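Local coordinates for Exo-beta-1,3-glucanase (Streptomyces sp. SirexAA-E, PDB 4PEY), which cuts laminarin and laminarioligosaccharides as a secreted family 55 glycoside hydrolase, working from the non-reducing end and yielding glucose and laminaribiose, at residues 81-85 with 248-253; 111-117 with 133-139; 193-197 with 213-217; 294-300 with 321-326; 440-446 with 477-483. The protein carries 1 engineered substitution. All blocks are in the same frame, centred on the assembly; numbering follows the deposited sequence. Where two conformers were deposited one is given.

Contacts 2, 3, 4 and 5 join successive coils of a parallel beta-helix, whereas contact 1 ties a coil corner to a loop late in the first group of coils. Contact 2 is the most deeply buried; contacts 1, 3, 4 and 5 are partly buried. Contacts 1 and 2 touch, Asp85 meeting His138 and Gly81 meeting Asn114. Contacts 4 and 5 lie on the same eight-stranded parallel face of the second group, their centres about 25 Å apart. Contact 1 rests on a proline CH-pi contact on a tryptophan face. Contacts 2 to 5 share backbone bonds, to which contact 2 adds a folded methionine, contact 3 hydroxyls and a water, contact 4 aliphatic groups, and contact 5 aromatic rings and a carboxylate.

Contact 1: 81-85 with 248-253; sequences GLNPD and WGNGTP
Pro84 points the CG-CD edge of its ring at one face of Trp248, with CG 3.7 Å from the centroid of the six-membered ring and 15° off the normal, a CH-pi contact. CD rests on the same face, 3.7 Å from Trp248 CD2. A first torsion of 50°, CG between backbone N and carbonyl carbon, brings the indole under the proline, and NE1 is bonded to Asp160 O. The Trp248-Gly251 type I turn, in the loop between strands 231-243 and 255-259, packs here on a connection between strands 75-79 and 87-94 of the beta-helix. Asn83 and Trp248 run past each other in opposite directions, the amide nitrogen ND2 lying 3.6 Å from Trp248 CB. Pro253, coming from the opposite direction to Asn83, meets the same amide, its CD 3.8 Å from Asn83 ND2. Asp85 crosses the indole at about a right angle, OD2 standing 3.8 Å from Trp248 CZ3, while its OD1 is bonded to His138. Leu82 CG approaches Pro253 CG at 4.4 Å.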
# COMPACT_ATOMS: atom_id res chain seq x y z
N GLY A 81 19.09 8.39 -8.91
CA GLY A 81 19.85 7.65 -9.90
C GLY A 81 18.95 6.73 -10.70
O GLY A 81 17.80 6.48 -10.33
N LEU A 82 19.47 6.21 -11.80
CA LEU A 82 18.75 5.21 -12.57
C LEU A 82 18.71 3.91 -11.78
O LEU A 82 17.75 3.14 -11.86
CB LEU A 82 19.39 5.01 -13.94
CG LEU A 82 18.67 4.07 -14.89
CD1 LEU A 82 17.25 4.55 -15.18
CD2 LEU A 82 19.47 3.93 -16.17
N ASN A 83 19.77 3.68 -11.00
CA ASN A 83 19.90 2.47 -10.19
C ASN A 83 20.10 2.82 -8.71
O ASN A 83 20.62 3.89 -8.39
CB ASN A 83 21.06 1.62 -10.72
CG ASN A 83 20.77 1.02 -12.09
OD1 ASN A 83 21.41 1.36 -13.09
ND2 ASN A 83 19.79 0.13 -12.14
N PRO A 84 19.67 1.93 -7.81
CA PRO A 84 19.75 2.25 -6.37
C PRO A 84 21.17 2.57 -5.89
O PRO A 84 21.36 3.48 -5.09
CB PRO A 84 19.21 0.98 -5.69
CG PRO A 84 18.39 0.30 -6.74
CD PRO A 84 19.03 0.62 -8.05
N ASP A 85 22.17 1.83 -6.37
CA ASP A 85 23.54 2.04 -5.89
C ASP A 85 24.14 3.35 -6.42
O ASP A 85 25.24 3.72 -6.02
CB ASP A 85 24.43 0.85 -6.25
CG ASP A 85 24.07 -0.39 -5.45
OD1 ASP A 85 24.25 -0.38 -4.21
OD2 ASP A 85 23.61 -1.38 -6.05
N TRP A 248 16.75 -4.72 -11.27
CA TRP A 248 17.94 -3.91 -11.54
C TRP A 248 19.25 -4.62 -11.20
O TRP A 248 20.33 -4.08 -11.45
CB TRP A 248 17.85 -2.59 -10.75
CG TRP A 248 17.54 -2.83 -9.28
CD1 TRP A 248 16.30 -2.87 -8.70
CD2 TRP A 248 18.49 -3.07 -8.22
NE1 TRP A 248 16.42 -3.11 -7.35
CE2 TRP A 248 17.75 -3.24 -7.03
CE3 TRP A 248 19.88 -3.15 -8.17
CZ2 TRP A 248 18.36 -3.48 -5.80
CZ3 TRP A 248 20.49 -3.40 -6.95
CH2 TRP A 248 19.73 -3.56 -5.78
N GLY A 249 19.15 -5.81 -10.63
CA GLY A 249 20.34 -6.57 -10.25
C GLY A 249 21.33 -6.87 -11.37
O GLY A 249 22.53 -6.97 -11.13
N ASN A 250 20.82 -7.01 -12.59
CA ASN A 250 21.66 -7.36 -13.73
C ASN A 250 21.87 -6.20 -14.70
O ASN A 250 21.88 -6.38 -15.91
CB ASN A 250 21.07 -8.55 -14.49
CG ASN A 250 21.04 -9.82 -13.66
OD1 ASN A 250 21.97 -10.10 -12.90
ND2 ASN A 250 19.97 -10.59 -13.78
N GLY A 251 22.02 -5.00 -14.14
CA GLY A 251 22.30 -3.82 -14.94
C GLY A 251 21.07 -3.18 -15.55
O GLY A 251 20.00 -3.20 -14.94
N THR A 252 21.25 -2.63 -16.75
CA THR A 252 20.25 -1.79 -17.43
C THR A 252 18.82 -2.30 -17.32
O THR A 252 18.42 -3.24 -18.00
CB THR A 252 20.59 -1.65 -18.93
OG1 THR A 252 20.11 -2.79 -19.65
CG2 THR A 252 22.10 -1.53 -19.13
N PRO A 253 18.02 -1.67 -16.45
CA PRO A 253 16.63 -2.08 -16.28
C PRO A 253 15.79 -1.81 -17.53
O PRO A 253 15.95 -0.78 -18.18
CB PRO A 253 16.15 -1.21 -15.10
CG PRO A 253 17.05 -0.03 -15.11
CD PRO A 253 18.38 -0.53 -15.58

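Contact 2: 111-117 with 133-139; sequences SAENLAL and PFRRMHV
Met137 sets CG beside its backbone N (chi1 -61°) and bends at the next two torsions, folding its methyl onto 111-117: CE lies 3.7 Å from Leu117 CD1 and 3.9 Å from Leu115 CB. SD takes a weak bond from Leu115 N. Asn114 and Arg136 share one shape, CG opposite the backbone N (chi1 -161° and -157°), and run side by side; Arg136 NE reaches Asn114 OD1 weakly at 3.4 Å in one of two conformers, a doubtful bond. Their firmer partners are Gly81 O for Asn114 ND2 and Leu82 O for Arg136 NH1. Both, with positive phi, turn the coils at one level. Glu113 crosses Arg135 at a slant, OE2 4.0 Å from Arg135 CD, while OE1 forms a salt bridge with Lys222. With an alanine at Glu113, Lys222 would probably lose its charge partner and the Arg135 chain its neighbour. Backbone bonds such as Arg135 N to Ala112 O, 3.0 Å, join the coils in register, as in adjacent rungs of a parallel beta-helix.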
# COMPACT_ATOMS: atom_id res chain seq x y z
N SER A 111 7.61 6.76 2.88
CA SER A 111 8.18 5.85 1.89
C SER A 111 9.68 6.03 1.69
O SER A 111 10.21 7.12 1.89
CB SER A 111 7.48 6.02 0.54
OG SER A 111 7.69 7.32 0.02
N ALA A 112 10.33 4.95 1.27
CA ALA A 112 11.74 4.96 0.87
C ALA A 112 11.88 4.25 -0.46
O ALA A 112 11.30 3.19 -0.66
CB ALA A 112 12.62 4.27 1.92
N GLU A 113 12.64 4.84 -1.38
CA GLU A 113 12.84 4.25 -2.70
C GLU A 113 14.19 4.60 -3.33
O GLU A 113 14.69 5.71 -3.20
CB GLU A 113 11.70 4.70 -3.64
CG GLU A 113 11.72 4.10 -5.04
CD GLU A 113 10.43 4.37 -5.81
OE1 GLU A 113 9.82 5.45 -5.62
OE2 GLU A 113 10.02 3.50 -6.60
N ASN A 114 14.79 3.63 -4.01
CA ASN A 114 15.90 3.90 -4.93
C ASN A 114 17.15 4.46 -4.26
O ASN A 114 17.78 5.40 -4.76
CB ASN A 114 15.42 4.85 -6.05
CG ASN A 114 16.33 4.83 -7.27
OD1 ASN A 114 16.95 3.81 -7.58
ND2 ASN A 114 16.40 5.95 -7.99
N LEU A 115 17.50 3.86 -3.13
CA LEU A 115 18.71 4.21 -2.38
C LEU A 115 19.49 2.96 -2.01
O LEU A 115 18.89 1.89 -1.79
CB LEU A 115 18.37 4.98 -1.10
CG LEU A 115 17.74 6.36 -1.22
CD1 LEU A 115 17.09 6.75 0.09
CD2 LEU A 115 18.80 7.38 -1.60
N ALA A 116 20.81 3.10 -1.90
CA ALA A 116 21.63 2.08 -1.27
C ALA A 116 22.02 2.56 0.13
O ALA A 116 22.38 3.73 0.31
CB ALA A 116 22.88 1.77 -2.10
N LEU A 117 21.90 1.67 1.12
CA LEU A 117 22.17 2.02 2.51
C LEU A 117 23.31 1.19 3.09
O LEU A 117 23.34 -0.04 2.93
CB LEU A 117 20.93 1.83 3.38
CG LEU A 117 19.64 2.50 2.91
CD1 LEU A 117 18.52 2.17 3.89
CD2 LEU A 117 19.82 4.00 2.77
N PRO A 133 5.80 1.99 2.09
CA PRO A 133 6.54 1.13 1.16
C PRO A 133 8.05 1.34 1.14
O PRO A 133 8.56 2.44 1.35
CB PRO A 133 5.94 1.51 -0.20
CG PRO A 133 5.47 2.92 -0.02
CD PRO A 133 4.92 2.94 1.38
N PHE A 134 8.74 0.25 0.86
CA PHE A 134 10.20 0.16 0.82
C PHE A 134 10.50 -0.50 -0.54
O PHE A 134 10.37 -1.73 -0.68
CB PHE A 134 10.67 -0.67 2.02
CG PHE A 134 12.15 -0.59 2.34
CD1 PHE A 134 12.64 0.40 3.19
CD2 PHE A 134 13.03 -1.57 1.89
CE1 PHE A 134 13.99 0.45 3.53
CE2 PHE A 134 14.38 -1.53 2.24
CZ PHE A 134 14.86 -0.51 3.06
N ARG A 135 10.85 0.31 -1.54
CA ARG A 135 11.00 -0.16 -2.93
C ARG A 135 12.37 0.13 -3.52
O ARG A 135 12.94 1.19 -3.27
CB ARG A 135 9.98 0.51 -3.85
CG ARG A 135 8.52 0.15 -3.62
CD ARG A 135 7.64 0.94 -4.59
NE ARG A 135 6.21 0.70 -4.37
CZ ARG A 135 5.50 -0.28 -4.93
NH1 ARG A 135 6.09 -1.16 -5.74
NH2 ARG A 135 4.21 -0.39 -4.64
N ARG A 136 12.89 -0.79 -4.33
CA ARG A 136 14.11 -0.54 -5.10
C ARG A 136 15.24 -0.07 -4.18
O ARG A 136 15.97 0.87 -4.49
CB ARG A 136 13.85 0.49 -6.22
CG ARG A 136 14.81 0.43 -7.40
CD ARG A 136 14.52 1.56 -8.40
NE ARG A 136 15.42 1.56 -9.55
CZ ARG A 136 15.21 0.84 -10.65
NH1 ARG A 136 16.08 0.89 -11.66
NH2 ARG A 136 14.14 0.07 -10.74
N MET A 137 15.37 -0.73 -3.03
CA MET A 137 16.40 -0.40 -2.05
C MET A 137 17.51 -1.44 -2.07
O MET A 137 17.25 -2.63 -2.28
CB MET A 137 15.79 -0.32 -0.64
CG MET A 137 14.71 0.74 -0.49
SD MET A 137 15.32 2.44 -0.55
CE MET A 137 16.22 2.55 1.01
N HIS A 138 18.74 -1.00 -1.82
CA HIS A 138 19.84 -1.92 -1.59
C HIS A 138 20.39 -1.71 -0.20
O HIS A 138 21.06 -0.71 0.06
CB HIS A 138 20.97 -1.75 -2.61
CG HIS A 138 22.07 -2.76 -2.46
ND1 HIS A 138 23.35 -2.57 -2.94
CD2 HIS A 138 22.07 -3.97 -1.85
CE1 HIS A 138 24.09 -3.63 -2.65
NE2 HIS A 138 23.34 -4.49 -1.98
N VAL A 139 20.11 -2.65 0.71
CA VAL A 139 20.64 -2.52 2.07
C VAL A 139 21.89 -3.39 2.19
O VAL A 139 21.82 -4.62 2.08
CB VAL A 139 19.62 -2.93 3.14
CG1 VAL A 139 20.20 -2.70 4.53
CG2 VAL A 139 18.32 -2.14 2.97

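Contact 3: 193-197 with 213-217; sequences TFSGV and LETTP
Ser195 pairs with Leu213 in a parallel bridge between two rungs of the beta-helix, just where segment 193-197 turns a corner at Ser195 and Gly196. Backbone bonds come first: Leu213 N gives to Phe194 O at 2.8 Å, and Gly196 N gives to Leu213 O at 3.0 Å. Gly196 CA adds a C-H...O contact to Glu214 O at 3.2 Å. The corner suits glycine, for phi is positive and a CB would press on Thr216 OG1. Hydroxyls form the second group. Ser195 OG, placed between its backbone N and carbonyl carbon (chi1 63°), lies 2.8 Å from Thr216 OG1. Tyr176 OH also bonds the serine hydroxyl and Asp179 OD1 the threonine one, so both buried oxygens have further partners. Carbon contact across the pair is slight: Leu213 CB sits 4.0 Å from Ser195 CB, and the leucine also touches Ile453 on strand 450-458. Finally, a water bridges the segments, accepting from Val197 N at 2.9 Å and donating to Leu213 O at 2.8 Å.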
# COMPACT_ATOMS: atom_id res chain seq x y z
N THR A 193 4.48 -13.50 3.90
CA THR A 193 4.27 -13.98 2.54
C THR A 193 5.36 -13.44 1.60
O THR A 193 5.79 -12.28 1.71
CB THR A 193 2.85 -13.58 2.04
OG1 THR A 193 1.87 -14.25 2.82
CG2 THR A 193 2.64 -13.94 0.57
N PHE A 194 5.80 -14.30 0.68
CA PHE A 194 6.87 -14.01 -0.27
C PHE A 194 6.43 -14.43 -1.67
O PHE A 194 5.92 -15.54 -1.84
CB PHE A 194 8.14 -14.77 0.10
CG PHE A 194 8.53 -14.67 1.55
CD1 PHE A 194 7.97 -15.52 2.50
CD2 PHE A 194 9.47 -13.73 1.96
CE1 PHE A 194 8.33 -15.42 3.83
CE2 PHE A 194 9.83 -13.63 3.31
CZ PHE A 194 9.26 -14.47 4.24
N SER A 195 6.64 -13.58 -2.68
CA SER A 195 6.55 -14.07 -4.06
C SER A 195 7.75 -13.55 -4.85
O SER A 195 8.05 -12.37 -4.82
CB SER A 195 5.22 -13.67 -4.73
OG SER A 195 5.05 -12.27 -4.87
N GLY A 196 8.45 -14.46 -5.53
CA GLY A 196 9.62 -14.07 -6.30
C GLY A 196 10.79 -13.56 -5.47
O GLY A 196 11.55 -12.71 -5.93
N VAL A 197 10.94 -14.07 -4.25
CA VAL A 197 12.00 -13.59 -3.38
C VAL A 197 13.13 -14.61 -3.29
O VAL A 197 12.97 -15.69 -2.72
CB VAL A 197 11.46 -13.28 -1.96
CG1 VAL A 197 12.59 -12.81 -1.04
CG2 VAL A 197 10.36 -12.22 -2.05
N LEU A 213 5.84 -18.24 -2.63
CA LEU A 213 5.62 -18.49 -4.05
C LEU A 213 6.92 -18.23 -4.81
O LEU A 213 7.57 -17.21 -4.59
CB LEU A 213 4.49 -17.61 -4.60
CG LEU A 213 3.05 -17.85 -4.12
CD1 LEU A 213 2.84 -17.58 -2.64
CD2 LEU A 213 2.12 -16.95 -4.91
N GLU A 214 7.30 -19.15 -5.69
CA GLU A 214 8.57 -19.03 -6.41
C GLU A 214 8.65 -17.76 -7.27
O GLU A 214 9.70 -17.12 -7.36
CB GLU A 214 8.79 -20.27 -7.28
CG GLU A 214 10.08 -20.27 -8.10
CD GLU A 214 11.30 -20.64 -7.28
OE1 GLU A 214 11.14 -21.02 -6.10
OE2 GLU A 214 12.43 -20.56 -7.82
N THR A 215 7.53 -17.40 -7.90
CA THR A 215 7.47 -16.20 -8.73
C THR A 215 6.21 -15.39 -8.47
O THR A 215 5.23 -15.90 -7.90
CB THR A 215 7.51 -16.54 -10.24
OG1 THR A 215 6.36 -17.32 -10.60
CG2 THR A 215 8.78 -17.29 -10.60
N THR A 216 6.23 -14.13 -8.90
CA THR A 216 5.04 -13.29 -8.92
C THR A 216 4.43 -13.36 -10.32
O THR A 216 5.14 -13.12 -11.30
CB THR A 216 5.38 -11.83 -8.55
OG1 THR A 216 6.17 -11.81 -7.35
CG2 THR A 216 4.11 -11.01 -8.36
N PRO A 217 3.14 -13.72 -10.43
CA PRO A 217 2.54 -13.99 -11.76
C PRO A 217 2.80 -12.86 -12.76
O PRO A 217 3.22 -13.10 -13.90
CB PRO A 217 1.05 -14.12 -11.46
CG PRO A 217 0.99 -14.58 -10.05
CD PRO A 217 2.19 -14.00 -9.34
O HOH W 1 9.55 -16.19 -2.87

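Contact 4: 294-300 with 321-326; sequences VDQPIEI and VTALKV
Leu324 wedges its CD1 between two isoleucines of the facing strand, 3.8 Å from Ile298 CG2 and 3.7 Å from Ile300 CD1. Its CG stands opposite the backbone N (chi1 178°), which swings CD1 across toward them. At the other end the two methyls of Val321 pack against the backbone before the strand, CG1 lying 3.6 Å from Asp295 O. Pro297 presses on the neighbouring backbone, its CB 3.2 Å from Thr322 O, a carbonyl that is buried without a polar partner. On the outer side the extended chain of Lys325 runs alongside Pro297, CG 4.2 Å from its CB. These groups are set by the ladder between two successive rungs of the second parallel beta-helix: Lys325 N gives to Ile298 O at 2.8 Å, Ile300 N to Lys325 O and Ile298 N to Ala323 O. Asn276 of helix 272-280 bonds the backbone of Pro297 and Glu299; that helix covers Val294 and Ile298, strand 298-300 ends the sheet, and strand 348-352 flanks 324-326.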
# COMPACT_ATOMS: atom_id res chain seq x y z
N VAL A 294 -10.54 18.65 -4.92
CA VAL A 294 -11.09 18.70 -6.27
C VAL A 294 -12.63 18.74 -6.21
O VAL A 294 -13.24 18.07 -5.38
CB VAL A 294 -10.62 17.49 -7.13
CG1 VAL A 294 -9.12 17.56 -7.36
CG2 VAL A 294 -11.00 16.15 -6.50
N ASP A 295 -13.25 19.54 -7.07
CA ASP A 295 -14.71 19.66 -7.06
C ASP A 295 -15.35 18.79 -8.14
O ASP A 295 -16.58 18.75 -8.27
CB ASP A 295 -15.14 21.12 -7.21
CG ASP A 295 -14.75 21.72 -8.54
OD1 ASP A 295 -13.96 21.12 -9.29
OD2 ASP A 295 -15.25 22.83 -8.84
N GLN A 296 -14.51 18.11 -8.90
CA GLN A 296 -14.97 17.12 -9.88
C GLN A 296 -13.89 16.04 -9.98
O GLN A 296 -12.74 16.28 -9.60
CB GLN A 296 -15.23 17.76 -11.24
CG GLN A 296 -13.99 18.32 -11.90
CD GLN A 296 -14.26 18.97 -13.24
OE1 GLN A 296 -14.42 18.28 -14.25
NE2 GLN A 296 -14.32 20.29 -13.26
N PRO A 297 -14.25 14.85 -10.49
CA PRO A 297 -13.22 13.81 -10.56
C PRO A 297 -12.03 14.15 -11.45
O PRO A 297 -12.20 14.79 -12.49
CB PRO A 297 -13.98 12.61 -11.14
CG PRO A 297 -15.40 12.86 -10.80
CD PRO A 297 -15.58 14.34 -10.86
N ILE A 298 -10.85 13.74 -11.03
CA ILE A 298 -9.70 13.69 -11.92
C ILE A 298 -9.94 12.53 -12.87
O ILE A 298 -10.16 11.39 -12.43
CB ILE A 298 -8.38 13.52 -11.14
CG1 ILE A 298 -8.09 14.77 -10.31
CG2 ILE A 298 -7.22 13.19 -12.09
CD1 ILE A 298 -7.08 14.54 -9.20
N GLU A 299 -9.92 12.81 -14.17
CA GLU A 299 -10.21 11.81 -15.18
C GLU A 299 -8.97 11.50 -16.00
O GLU A 299 -8.39 12.38 -16.63
CB GLU A 299 -11.34 12.29 -16.10
CG GLU A 299 -12.62 12.59 -15.33
CD GLU A 299 -13.84 12.66 -16.22
OE1 GLU A 299 -13.68 12.59 -17.45
OE2 GLU A 299 -14.95 12.79 -15.66
N ILE A 300 -8.56 10.23 -15.97
CA ILE A 300 -7.43 9.77 -16.76
C ILE A 300 -7.95 8.81 -17.82
O ILE A 300 -8.18 7.63 -17.53
CB ILE A 300 -6.36 9.10 -15.87
CG1 ILE A 300 -5.88 10.07 -14.79
CG2 ILE A 300 -5.19 8.60 -16.72
CD1 ILE A 300 -4.90 9.46 -13.83
N VAL A 321 -17.93 13.91 -4.77
CA VAL A 321 -17.51 13.37 -6.05
C VAL A 321 -16.51 12.23 -5.88
O VAL A 321 -15.94 12.02 -4.81
CB VAL A 321 -16.89 14.45 -6.99
CG1 VAL A 321 -17.86 15.61 -7.18
CG2 VAL A 321 -15.53 14.94 -6.47
N THR A 322 -16.31 11.49 -6.96
CA THR A 322 -15.25 10.50 -7.04
C THR A 322 -13.92 11.25 -7.23
O THR A 322 -13.87 12.20 -8.00
CB THR A 322 -15.54 9.53 -8.20
OG1 THR A 322 -16.81 8.90 -7.98
CG2 THR A 322 -14.45 8.48 -8.35
N ALA A 323 -12.86 10.86 -6.51
CA ALA A 323 -11.59 11.57 -6.61
C ALA A 323 -10.87 11.29 -7.93
O ALA A 323 -10.29 12.20 -8.54
CB ALA A 323 -10.67 11.21 -5.43
N LEU A 324 -10.87 10.03 -8.34
CA LEU A 324 -10.07 9.59 -9.48
C LEU A 324 -10.83 8.55 -10.29
O LEU A 324 -11.26 7.53 -9.75
CB LEU A 324 -8.74 9.01 -8.99
CG LEU A 324 -7.81 8.46 -10.07
CD1 LEU A 324 -7.39 9.56 -11.03
CD2 LEU A 324 -6.59 7.81 -9.43
N LYS A 325 -10.98 8.83 -11.58
CA LYS A 325 -11.60 7.88 -12.51
C LYS A 325 -10.65 7.57 -13.65
O LYS A 325 -10.28 8.46 -14.41
CB LYS A 325 -12.91 8.45 -13.08
CG LYS A 325 -14.04 8.57 -12.09
CD LYS A 325 -15.31 9.01 -12.81
CE LYS A 325 -16.51 8.99 -11.87
NZ LYS A 325 -17.78 9.17 -12.62
N VAL A 326 -10.24 6.31 -13.77
CA VAL A 326 -9.45 5.89 -14.92
C VAL A 326 -10.39 5.30 -15.98
O VAL A 326 -11.28 4.51 -15.66
CB VAL A 326 -8.38 4.86 -14.54
CG1 VAL A 326 -7.52 4.52 -15.73
CG2 VAL A 326 -7.52 5.39 -13.39

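Contact 5: 440-446 with 477-483; sequences KYDVQWS and YAAYKVD
Val443 packs its CG1 3.8 Å from Tyr480 CD2 in two parallel rungs of the beta-helix, on the buried face of the sheet. There Tyr480 OH lies 3.4 Å from Trp445 CE3, and His489 and Thr452 bond that hydroxyl. Asp442, just before strand 443-445, forms a salt bridge with Lys459, its side chain about 5 Å from that of the substrate-binding Glu436. The outer part of the contact is partly exposed, and its long chains lean on rings. Tyr441 stands between two partners: the edge of Tyr477 meets one face, T-shaped, with planes at 84° and centroids 5.1 Å apart, and Lys481 CD covers the other, 3.6 Å from the ring centroid. Lys440 in turn lies along Tyr477, CB over its face, and a bend at the chain end brings NZ to Tyr477 OH at 2.9 Å. Were Tyr477 an alanine, the Lys440 amine would probably lose this hydroxyl and Tyr441 its T-shaped partner. Asp483, just after strand 480-482, takes two bonds: Gln444 NE2, in one of two conformers and so less certain, meets OD1 at 2.8 Å on its syn lone pair, while Ser446 OG meets OD2 at 2.6 Å from above the carboxylate plane.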
# COMPACT_ATOMS: atom_id res chain seq x y z
N LYS A 440 -19.19 -2.92 6.32
CA LYS A 440 -19.66 -4.16 5.71
C LYS A 440 -18.47 -4.94 5.12
O LYS A 440 -17.51 -5.20 5.84
CB LYS A 440 -20.75 -3.86 4.68
CG LYS A 440 -21.94 -3.16 5.34
CD LYS A 440 -23.15 -3.03 4.44
CE LYS A 440 -24.30 -2.35 5.19
NZ LYS A 440 -24.72 -3.13 6.39
N TYR A 441 -18.54 -5.35 3.85
CA TYR A 441 -17.45 -6.14 3.26
C TYR A 441 -16.22 -5.29 2.98
O TYR A 441 -16.27 -4.37 2.15
CB TYR A 441 -17.87 -6.79 1.94
CG TYR A 441 -18.99 -7.80 2.01
CD1 TYR A 441 -18.86 -8.98 2.72
CD2 TYR A 441 -20.17 -7.59 1.30
CE1 TYR A 441 -19.88 -9.92 2.77
CE2 TYR A 441 -21.19 -8.52 1.33
CZ TYR A 441 -21.04 -9.68 2.07
OH TYR A 441 -22.06 -10.61 2.10
N ASP A 442 -15.09 -5.61 3.61
CA ASP A 442 -13.87 -4.87 3.31
C ASP A 442 -13.44 -5.09 1.86
O ASP A 442 -13.15 -4.12 1.16
CB ASP A 442 -12.76 -5.26 4.29
CG ASP A 442 -13.22 -5.20 5.73
OD1 ASP A 442 -13.96 -6.11 6.14
OD2 ASP A 442 -12.85 -4.23 6.44
N VAL A 443 -13.43 -6.34 1.42
CA VAL A 443 -13.14 -6.67 0.02
C VAL A 443 -14.23 -7.58 -0.52
O VAL A 443 -14.60 -8.56 0.13
CB VAL A 443 -11.76 -7.36 -0.15
CG1 VAL A 443 -11.55 -7.84 -1.59
CG2 VAL A 443 -10.64 -6.40 0.26
N GLN A 444 -14.73 -7.24 -1.71
CA GLN A 444 -15.64 -8.11 -2.43
C GLN A 444 -15.08 -8.34 -3.83
O GLN A 444 -14.62 -7.42 -4.49
CB GLN A 444 -17.05 -7.50 -2.49
CG GLN A 444 -18.05 -8.35 -3.25
CD GLN A 444 -19.47 -7.83 -3.15
OE1 GLN A 444 -19.70 -6.69 -2.72
NE2 GLN A 444 -20.44 -8.65 -3.54
N TRP A 445 -15.11 -9.60 -4.27
CA TRP A 445 -14.55 -9.96 -5.56
C TRP A 445 -15.64 -10.63 -6.39
O TRP A 445 -16.11 -11.71 -6.03
CB TRP A 445 -13.35 -10.89 -5.39
CG TRP A 445 -12.29 -10.73 -6.45
CD1 TRP A 445 -12.39 -11.04 -7.78
CD2 TRP A 445 -10.96 -10.25 -6.25
NE1 TRP A 445 -11.20 -10.77 -8.42
CE2 TRP A 445 -10.31 -10.28 -7.50
CE3 TRP A 445 -10.25 -9.78 -5.13
CZ2 TRP A 445 -8.98 -9.87 -7.67
CZ3 TRP A 445 -8.93 -9.37 -5.30
CH2 TRP A 445 -8.31 -9.43 -6.57
N SER A 446 -16.04 -9.96 -7.47
CA SER A 446 -17.12 -10.42 -8.34
C SER A 446 -16.61 -10.87 -9.70
O SER A 446 -17.29 -11.59 -10.42
CB SER A 446 -18.15 -9.30 -8.53
OG SER A 446 -18.67 -8.87 -7.28
N TYR A 477 -19.96 -9.29 8.24
CA TYR A 477 -19.60 -9.30 6.83
C TYR A 477 -18.17 -9.77 6.68
O TYR A 477 -17.29 -9.24 7.35
CB TYR A 477 -19.74 -7.89 6.23
CG TYR A 477 -21.16 -7.37 6.17
CD1 TYR A 477 -21.78 -6.85 7.30
CD2 TYR A 477 -21.87 -7.40 4.97
CE1 TYR A 477 -23.09 -6.37 7.23
CE2 TYR A 477 -23.16 -6.93 4.90
CZ TYR A 477 -23.77 -6.42 6.03
OH TYR A 477 -25.06 -5.95 5.92
N ALA A 478 -17.94 -10.75 5.82
CA ALA A 478 -16.57 -11.20 5.57
C ALA A 478 -15.60 -10.04 5.28
O ALA A 478 -15.98 -9.04 4.65
CB ALA A 478 -16.54 -12.19 4.40
N ALA A 479 -14.36 -10.18 5.73
CA ALA A 479 -13.29 -9.26 5.33
C ALA A 479 -12.96 -9.42 3.85
O ALA A 479 -12.47 -8.48 3.21
CB ALA A 479 -12.07 -9.51 6.17
N TYR A 480 -13.20 -10.61 3.31
CA TYR A 480 -12.86 -10.94 1.94
C TYR A 480 -13.90 -11.91 1.41
O TYR A 480 -13.96 -13.06 1.84
CB TYR A 480 -11.45 -11.52 1.86
CG TYR A 480 -10.82 -11.69 0.49
CD1 TYR A 480 -11.14 -12.78 -0.31
CD2 TYR A 480 -9.85 -10.80 0.05
CE1 TYR A 480 -10.52 -12.95 -1.56
CE2 TYR A 480 -9.23 -10.95 -1.18
CZ TYR A 480 -9.56 -12.04 -1.98
OH TYR A 480 -8.93 -12.21 -3.20
N LYS A 481 -14.75 -11.41 0.51
CA LYS A 481 -15.85 -12.17 -0.04
C LYS A 481 -15.69 -12.38 -1.53
O LYS A 481 -15.55 -11.42 -2.29
CB LYS A 481 -17.18 -11.46 0.21
CG LYS A 481 -18.36 -12.16 -0.47
CD LYS A 481 -19.62 -11.33 -0.43
CE LYS A 481 -20.77 -12.04 -1.14
NZ LYS A 481 -21.25 -13.27 -0.43
N VAL A 482 -15.70 -13.65 -1.95
CA VAL A 482 -15.79 -14.00 -3.36
C VAL A 482 -17.24 -14.36 -3.64
O VAL A 482 -17.80 -15.24 -2.99
CB VAL A 482 -14.86 -15.19 -3.70
CG1 VAL A 482 -14.95 -15.55 -5.18
CG2 VAL A 482 -13.42 -14.85 -3.31
N ASP A 483 -17.86 -13.66 -4.59
CA ASP A 483 -19.27 -13.90 -4.90
C ASP A 483 -19.53 -15.36 -5.27
O ASP A 483 -18.68 -16.02 -5.87
CB ASP A 483 -19.73 -13.00 -6.04
CG ASP A 483 -19.92 -11.56 -5.62
OD1 ASP A 483 -19.75 -11.26 -4.41
OD2 ASP A 483 -20.24 -10.73 -6.50